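Local atomic coordinates of magnesium transporter, putative (Shewanella oneidensis MR-1, PDB entry 3KXR), a protein that probably moves magnesium or a related cation across the membrane, this chain being a soluble part with a partial MgtE N domain and a pair of CBS domains. Residues G102-Y107 and E116-L121; E16-W21 and S28-A33. All coordinates share one frame; numbering follows the deposited sequence.

How the interactions relate
Along the chain the two contacts follow in series: interaction 2 closes within the partial MgtE N domain before interaction 1 opens in the CBS pair. Their centres lie 41 Å apart, on opposite sides of the chain's centre, and the nearest atoms are about 26 Å from each other. Interaction 2 joins helices 15-20 and 27-36, whereas interaction 1 sets strand 100-105, an outer strand of the 66-68/90-94/100-105 sheet, against the loop between helix 106-109 and strand 129-130. The contacts therefore belong to different parts of the chain, the N domain and the CBS pair, with no shared element. Interaction 2 also borders a second subunit, while no other chain touches the two segments of interaction 1.

Interaction 1 (G102-Y107 and E116-L121); sequences GTVRRY and EPLISL
Val104 carries the contact from the side of 102-107, meeting two backbone oxygens and a leucine branch of 116-121. The polar approaches are van der Waals in kind: Val104 CG1 lies 3.8 Å from Leu121 O and 4.1 Å from Leu118 O, and no hydrogen bond crosses between the segments. With chi1 at -49°, CG1 lies opposite the carbonyl carbon of its own residue and is the methyl that meets the two backbone oxygens.

The apolar part is looser. Both methyls of Val104, CG1 and CG2, stand 4.4 Å from Leu118 CD2, a branch of a side chain that otherwise lies on Ala71, Ala76 and Ile93. Leu121 covers the valine with its backbone more than with its side chain, which packs on Val73 and His112. The two segments bury 129 Å² between them, summed over both sides, and Val104 and Leu118 are both buried in the assembly.

In the CBS pair, this is where the outer strand of the 66-68/90-94/100-105 sheet meets the loop between helix 106-109 and strand 129-130. Strand 100-105 runs antiparallel to 90-94, with Val104 bonded through its backbone to Leu91, and Thr103 is bonded in the same way to Ser123, two residues beyond Leu121 in the same loop.

Hydrogen bonds within 116-121 shape the part of the loop that receives the methyl, including a short 3-10 segment over 118-120. Pro117 O takes two donors, the backbone N and the hydroxyl of Ser120. Ser120 OG lies 2.6 Å from Pro117 O, in the carbonyl plane, at a C=O...O angle of 147°. One residue further on, Leu121 N bonds to Leu118 O at 2.8 Å, so this oxygen beside Val104 CG1 already has a backbone donor.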
loop_
_atom_site.group_PDB
_atom_site.type_symbol
_atom_site.label_atom_id
_atom_site.label_comp_id
_atom_site.label_asym_id
_atom_site.label_seq_id
_atom_site.Cartn_x
_atom_site.Cartn_y
_atom_site.Cartn_z
ATOM N N GLY A 102 -4.370 -31.888 3.250
ATOM C CA GLY A 102 -5.245 -32.333 4.340
ATOM C C GLY A 102 -5.362 -31.334 5.480
ATOM O O GLY A 102 -4.823 -30.243 5.424
ATOM N N THR A 103 -6.056 -31.745 6.523
ATOM C CA THR A 103 -6.400 -30.912 7.649
ATOM C C THR A 103 -5.954 -31.604 8.917
ATOM O O THR A 103 -6.153 -32.805 9.067
ATOM C CB THR A 103 -7.947 -30.763 7.695
ATOM O OG1 THR A 103 -8.379 -30.109 6.500
ATOM C CG2 THR A 103 -8.453 -29.989 8.929
ATOM N N VAL A 104 -5.349 -30.863 9.841
ATOM C CA VAL A 104 -5.137 -31.402 11.192
ATOM C C VAL A 104 -6.025 -30.644 12.161
ATOM O O VAL A 104 -6.158 -29.450 12.030
ATOM C CB VAL A 104 -3.641 -31.356 11.632
ATOM C CG1 VAL A 104 -2.727 -31.951 10.540
ATOM C CG2 VAL A 104 -3.202 -29.951 11.959
ATOM N N ARG A 105 -6.617 -31.323 13.129
ATOM C CA ARG A 105 -7.494 -30.661 14.106
ATOM C C ARG A 105 -6.816 -30.259 15.380
ATOM O O ARG A 105 -6.034 -31.002 15.938
ATOM C CB ARG A 105 -8.598 -31.581 14.556
ATOM C CG ARG A 105 -9.427 -32.138 13.472
ATOM C CD ARG A 105 -10.522 -32.936 14.141
ATOM N NE ARG A 105 -11.251 -33.677 13.138
ATOM C CZ ARG A 105 -12.177 -33.163 12.323
ATOM N NH1 ARG A 105 -12.518 -31.867 12.404
ATOM N NH2 ARG A 105 -12.784 -33.964 11.422
ATOM N N ARG A 106 -7.206 -29.117 15.909
ATOM C CA ARG A 106 -6.646 -28.680 17.162
ATOM C C ARG A 106 -6.667 -29.774 18.225
ATOM O O ARG A 106 -5.658 -30.042 18.871
ATOM C CB ARG A 106 -7.393 -27.470 17.705
ATOM C CG ARG A 106 -6.943 -27.176 19.091
ATOM C CD ARG A 106 -7.058 -25.774 19.503
ATOM N NE ARG A 106 -8.374 -25.285 19.218
ATOM C CZ ARG A 106 -8.617 -24.035 18.858
ATOM N NH1 ARG A 106 -7.635 -23.124 18.776
ATOM N NH2 ARG A 106 -9.856 -23.692 18.594
ATOM N N TYR A 107 -7.828 -30.369 18.446
ATOM C CA TYR A 107 -7.963 -31.322 19.528
ATOM C C TYR A 107 -6.980 -32.495 19.391
ATOM O O TYR A 107 -6.387 -32.922 20.374
ATOM C CB TYR A 107 -9.381 -31.834 19.631
ATOM C CG TYR A 107 -9.561 -32.828 20.754
ATOM C CD1 TYR A 107 -9.943 -32.404 22.019
ATOM C CD2 TYR A 107 -9.335 -34.197 20.552
ATOM C CE1 TYR A 107 -10.106 -33.301 23.046
ATOM C CE2 TYR A 107 -9.500 -35.101 21.574
ATOM C CZ TYR A 107 -9.888 -34.644 22.822
ATOM O OH TYR A 107 -10.060 -35.522 23.869
ATOM N N GLU A 116 6.603 -34.573 15.817
ATOM C CA GLU A 116 5.941 -35.358 14.765
ATOM C C GLU A 116 5.538 -34.523 13.564
ATOM O O GLU A 116 4.937 -33.467 13.719
ATOM C CB GLU A 116 4.680 -36.039 15.285
ATOM C CG GLU A 116 4.941 -37.048 16.402
ATOM C CD GLU A 116 3.707 -37.886 16.792
ATOM O OE1 GLU A 116 3.128 -38.524 15.890
ATOM O OE2 GLU A 116 3.366 -37.930 18.009
ATOM N N PRO A 117 5.852 -34.997 12.352
ATOM C CA PRO A 117 5.434 -34.238 11.186
ATOM C C PRO A 117 3.907 -34.223 11.005
ATOM O O PRO A 117 3.220 -35.239 11.178
ATOM C CB PRO A 117 6.111 -34.953 10.034
ATOM C CG PRO A 117 7.193 -35.791 10.686
ATOM C CD PRO A 117 6.622 -36.188 11.981
ATOM N N LEU A 118 3.394 -33.051 10.680
ATOM C CA LEU A 118 1.983 -32.899 10.487
ATOM C C LEU A 118 1.515 -33.755 9.329
ATOM O O LEU A 118 0.394 -34.284 9.351
ATOM C CB LEU A 118 1.671 -31.432 10.212
ATOM C CG LEU A 118 1.956 -30.549 11.406
ATOM C CD1 LEU A 118 1.777 -29.097 11.014
ATOM C CD2 LEU A 118 1.038 -31.018 12.564
ATOM N N ILE A 119 2.369 -33.925 8.320
ATOM C CA ILE A 119 1.948 -34.701 7.176
ATOM C C ILE A 119 1.591 -36.140 7.596
ATOM O O ILE A 119 0.837 -36.823 6.905
ATOM C CB ILE A 119 2.960 -34.627 6.010
ATOM C CG1 ILE A 119 2.342 -35.261 4.756
ATOM C CG2 ILE A 119 4.250 -35.306 6.364
ATOM C CD1 ILE A 119 3.109 -35.019 3.402
ATOM N N SER A 120 2.094 -36.606 8.734
ATOM C CA SER A 120 1.753 -37.942 9.215
ATOM C C SER A 120 0.482 -37.996 10.075
ATOM O O SER A 120 0.086 -39.064 10.504
ATOM C CB SER A 120 2.919 -38.549 10.030
ATOM O OG SER A 120 3.131 -37.853 11.251
ATOM N N LEU A 121 -0.163 -36.864 10.319
ATOM C CA LEU A 121 -1.312 -36.838 11.207
ATOM C C LEU A 121 -2.542 -36.228 10.542
ATOM O O LEU A 121 -3.369 -35.634 11.215
ATOM C CB LEU A 121 -0.949 -36.017 12.429
ATOM C CG LEU A 121 0.297 -36.476 13.201
ATOM C CD1 LEU A 121 0.688 -35.354 14.133
ATOM C CD2 LEU A 121 0.063 -37.799 13.949
#

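Interaction 2 (E16-W21 and S28-A33); sequences EDLIEW and SFTDRA
Leu18 reaches across to Ala33, Phe29 and Thr30 in an antiparallel helix pair of the partial MgtE N domain. The short axes of 16-20 and 28-33 run at 167° and come no nearer than 11.0 Å, a separation bridged chiefly by this leucine. Its two methyls divide the work. Leu18 CD1 meets Ala33 CB at 3.6 Å, the closest approach of the contact, and passes Thr30 O more loosely at 4.4 Å. The other methyl, CD2, lies 4.0 Å from Ala33 CB and also reaches the phenyl ring.

What brings the ring there is Phe29's first torsion: with CG anti to the backbone N (chi1 177°), the end of the side chain comes nearer to helix 15-20 than its CB direction alone would suggest. Leu25 from the interhelical loop packs on Leu18 and Thr30, and Phe10 lies against Phe29 and Ala33. Farther out, a second subunit closes one flank, its Val66 packing on Phe29 and its Arg82 making a cation-pi contact with Trp21. Against the ring itself, Leu18 CD2 stands at the edge, near the ring plane, 4.0 Å from Phe29 CE2.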
loop_
_atom_site.group_PDB
_atom_site.type_symbol
_atom_site.label_atom_id
_atom_site.label_comp_id
_atom_site.label_asym_id
_atom_site.label_seq_id
_atom_site.Cartn_x
_atom_site.Cartn_y
_atom_site.Cartn_z
ATOM N N GLU A 16 -17.038 -4.534 -4.516
ATOM C CA GLU A 16 -18.229 -5.142 -5.154
ATOM C C GLU A 16 -18.912 -4.173 -6.109
ATOM O O GLU A 16 -19.410 -4.564 -7.159
ATOM C CB GLU A 16 -19.275 -5.595 -4.111
ATOM C CG GLU A 16 -18.833 -6.726 -3.135
ATOM C CD GLU A 16 -18.122 -6.232 -1.845
ATOM O OE1 GLU A 16 -17.742 -5.049 -1.739
ATOM O OE2 GLU A 16 -17.930 -7.057 -0.929
ATOM N N ASP A 17 -18.960 -2.905 -5.714
ATOM C CA ASP A 17 -19.487 -1.878 -6.574
ATOM C C ASP A 17 -18.677 -1.867 -7.860
ATOM O O ASP A 17 -19.228 -1.813 -8.943
ATOM C CB ASP A 17 -19.374 -0.516 -5.892
ATOM C CG ASP A 17 -20.179 -0.424 -4.573
ATOM O OD1 ASP A 17 -21.134 -1.229 -4.350
ATOM O OD2 ASP A 17 -19.851 0.488 -3.766
ATOM N N LEU A 18 -17.360 -1.929 -7.733
ATOM C CA LEU A 18 -16.502 -1.864 -8.904
ATOM C C LEU A 18 -16.816 -3.000 -9.854
ATOM O O LEU A 18 -16.974 -2.771 -11.041
ATOM C CB LEU A 18 -15.022 -1.868 -8.519
ATOM C CG LEU A 18 -14.494 -0.632 -7.774
ATOM C CD1 LEU A 18 -13.031 -0.837 -7.351
ATOM C CD2 LEU A 18 -14.628 0.658 -8.626
ATOM N N ILE A 19 -16.973 -4.204 -9.311
ATOM C CA ILE A 19 -17.267 -5.405 -10.097
ATOM C C ILE A 19 -18.602 -5.282 -10.808
ATOM O O ILE A 19 -18.723 -5.528 -12.030
ATOM C CB ILE A 19 -17.270 -6.685 -9.223
ATOM C CG1 ILE A 19 -15.848 -7.023 -8.767
ATOM C CG2 ILE A 19 -17.865 -7.873 -9.988
ATOM C CD1 ILE A 19 -14.974 -7.643 -9.856
ATOM N N GLU A 20 -19.593 -4.856 -10.044
ATOM C CA GLU A 20 -20.921 -4.711 -10.583
ATOM C C GLU A 20 -20.927 -3.673 -11.709
ATOM O O GLU A 20 -21.682 -3.799 -12.672
ATOM C CB GLU A 20 -21.849 -4.292 -9.469
ATOM C CG GLU A 20 -23.284 -4.077 -9.900
ATOM C CD GLU A 20 -24.008 -3.169 -8.949
ATOM O OE1 GLU A 20 -23.438 -2.878 -7.872
ATOM O OE2 GLU A 20 -25.142 -2.739 -9.283
ATOM N N TRP A 21 -20.065 -2.671 -11.605
ATOM C CA TRP A 21 -19.981 -1.618 -12.612
ATOM C C TRP A 21 -18.813 -1.732 -13.584
ATOM O O TRP A 21 -18.372 -0.728 -14.174
ATOM C CB TRP A 21 -19.953 -0.283 -11.900
ATOM C CG TRP A 21 -21.285 0.287 -11.821
ATOM C CD1 TRP A 21 -22.471 -0.358 -12.026
ATOM C CD2 TRP A 21 -21.602 1.628 -11.526
ATOM N NE1 TRP A 21 -23.503 0.508 -11.891
ATOM C CE2 TRP A 21 -22.999 1.745 -11.586
ATOM C CE3 TRP A 21 -20.840 2.757 -11.234
ATOM C CZ2 TRP A 21 -23.659 2.950 -11.353
ATOM C CZ3 TRP A 21 -21.495 3.968 -11.003
ATOM C CH2 TRP A 21 -22.887 4.054 -11.058
ATOM N N SER A 28 -8.968 2.694 -15.978
ATOM C CA SER A 28 -8.149 3.680 -15.266
ATOM C C SER A 28 -8.766 4.027 -13.911
ATOM O O SER A 28 -8.070 4.155 -12.891
ATOM C CB SER A 28 -7.928 4.952 -16.108
ATOM O OG SER A 28 -9.101 5.751 -16.274
ATOM N N PHE A 29 -10.079 4.142 -13.893
ATOM C CA PHE A 29 -10.793 4.490 -12.682
ATOM C C PHE A 29 -10.762 3.295 -11.718
ATOM O O PHE A 29 -10.538 3.453 -10.514
ATOM C CB PHE A 29 -12.231 4.883 -13.046
ATOM C CG PHE A 29 -13.084 5.189 -11.874
ATOM C CD1 PHE A 29 -13.353 6.492 -11.515
ATOM C CD2 PHE A 29 -13.627 4.170 -11.122
ATOM C CE1 PHE A 29 -14.139 6.789 -10.408
ATOM C CE2 PHE A 29 -14.419 4.462 -9.988
ATOM C CZ PHE A 29 -14.672 5.776 -9.642
ATOM N N THR A 30 -10.982 2.104 -12.250
ATOM C CA THR A 30 -10.954 0.933 -11.418
ATOM C C THR A 30 -9.586 0.791 -10.766
ATOM O O THR A 30 -9.499 0.617 -9.548
ATOM C CB THR A 30 -11.320 -0.324 -12.203
ATOM O OG1 THR A 30 -12.697 -0.233 -12.600
ATOM C CG2 THR A 30 -11.114 -1.582 -11.328
ATOM N N ASP A 31 -8.530 0.939 -11.558
ATOM C CA ASP A 31 -7.168 0.840 -11.036
ATOM C C ASP A 31 -6.841 1.863 -9.966
ATOM O O ASP A 31 -6.126 1.535 -9.019
ATOM C CB ASP A 31 -6.140 0.949 -12.165
ATOM C CG ASP A 31 -6.245 -0.205 -13.153
ATOM O OD1 ASP A 31 -6.843 -1.239 -12.813
ATOM O OD2 ASP A 31 -5.763 -0.072 -14.289
ATOM N N ARG A 32 -7.322 3.093 -10.103
ATOM C CA ARG A 32 -7.020 4.086 -9.076
ATOM C C ARG A 32 -7.778 3.714 -7.799
ATOM O O ARG A 32 -7.254 3.845 -6.697
ATOM C CB ARG A 32 -7.359 5.513 -9.530
ATOM C CG ARG A 32 -6.347 6.096 -10.559
ATOM C CD ARG A 32 -6.560 7.622 -10.857
ATOM N NE ARG A 32 -8.001 7.927 -10.868
ATOM C CZ ARG A 32 -8.786 7.978 -11.956
ATOM N NH1 ARG A 32 -8.283 7.754 -13.175
ATOM N NH2 ARG A 32 -10.090 8.259 -11.826
ATOM N N ALA A 33 -9.006 3.218 -7.969
ATOM C CA ALA A 33 -9.821 2.742 -6.830
ATOM C C ALA A 33 -9.141 1.590 -6.058
ATOM O O ALA A 33 -9.079 1.598 -4.816
ATOM C CB ALA A 33 -11.192 2.308 -7.311
#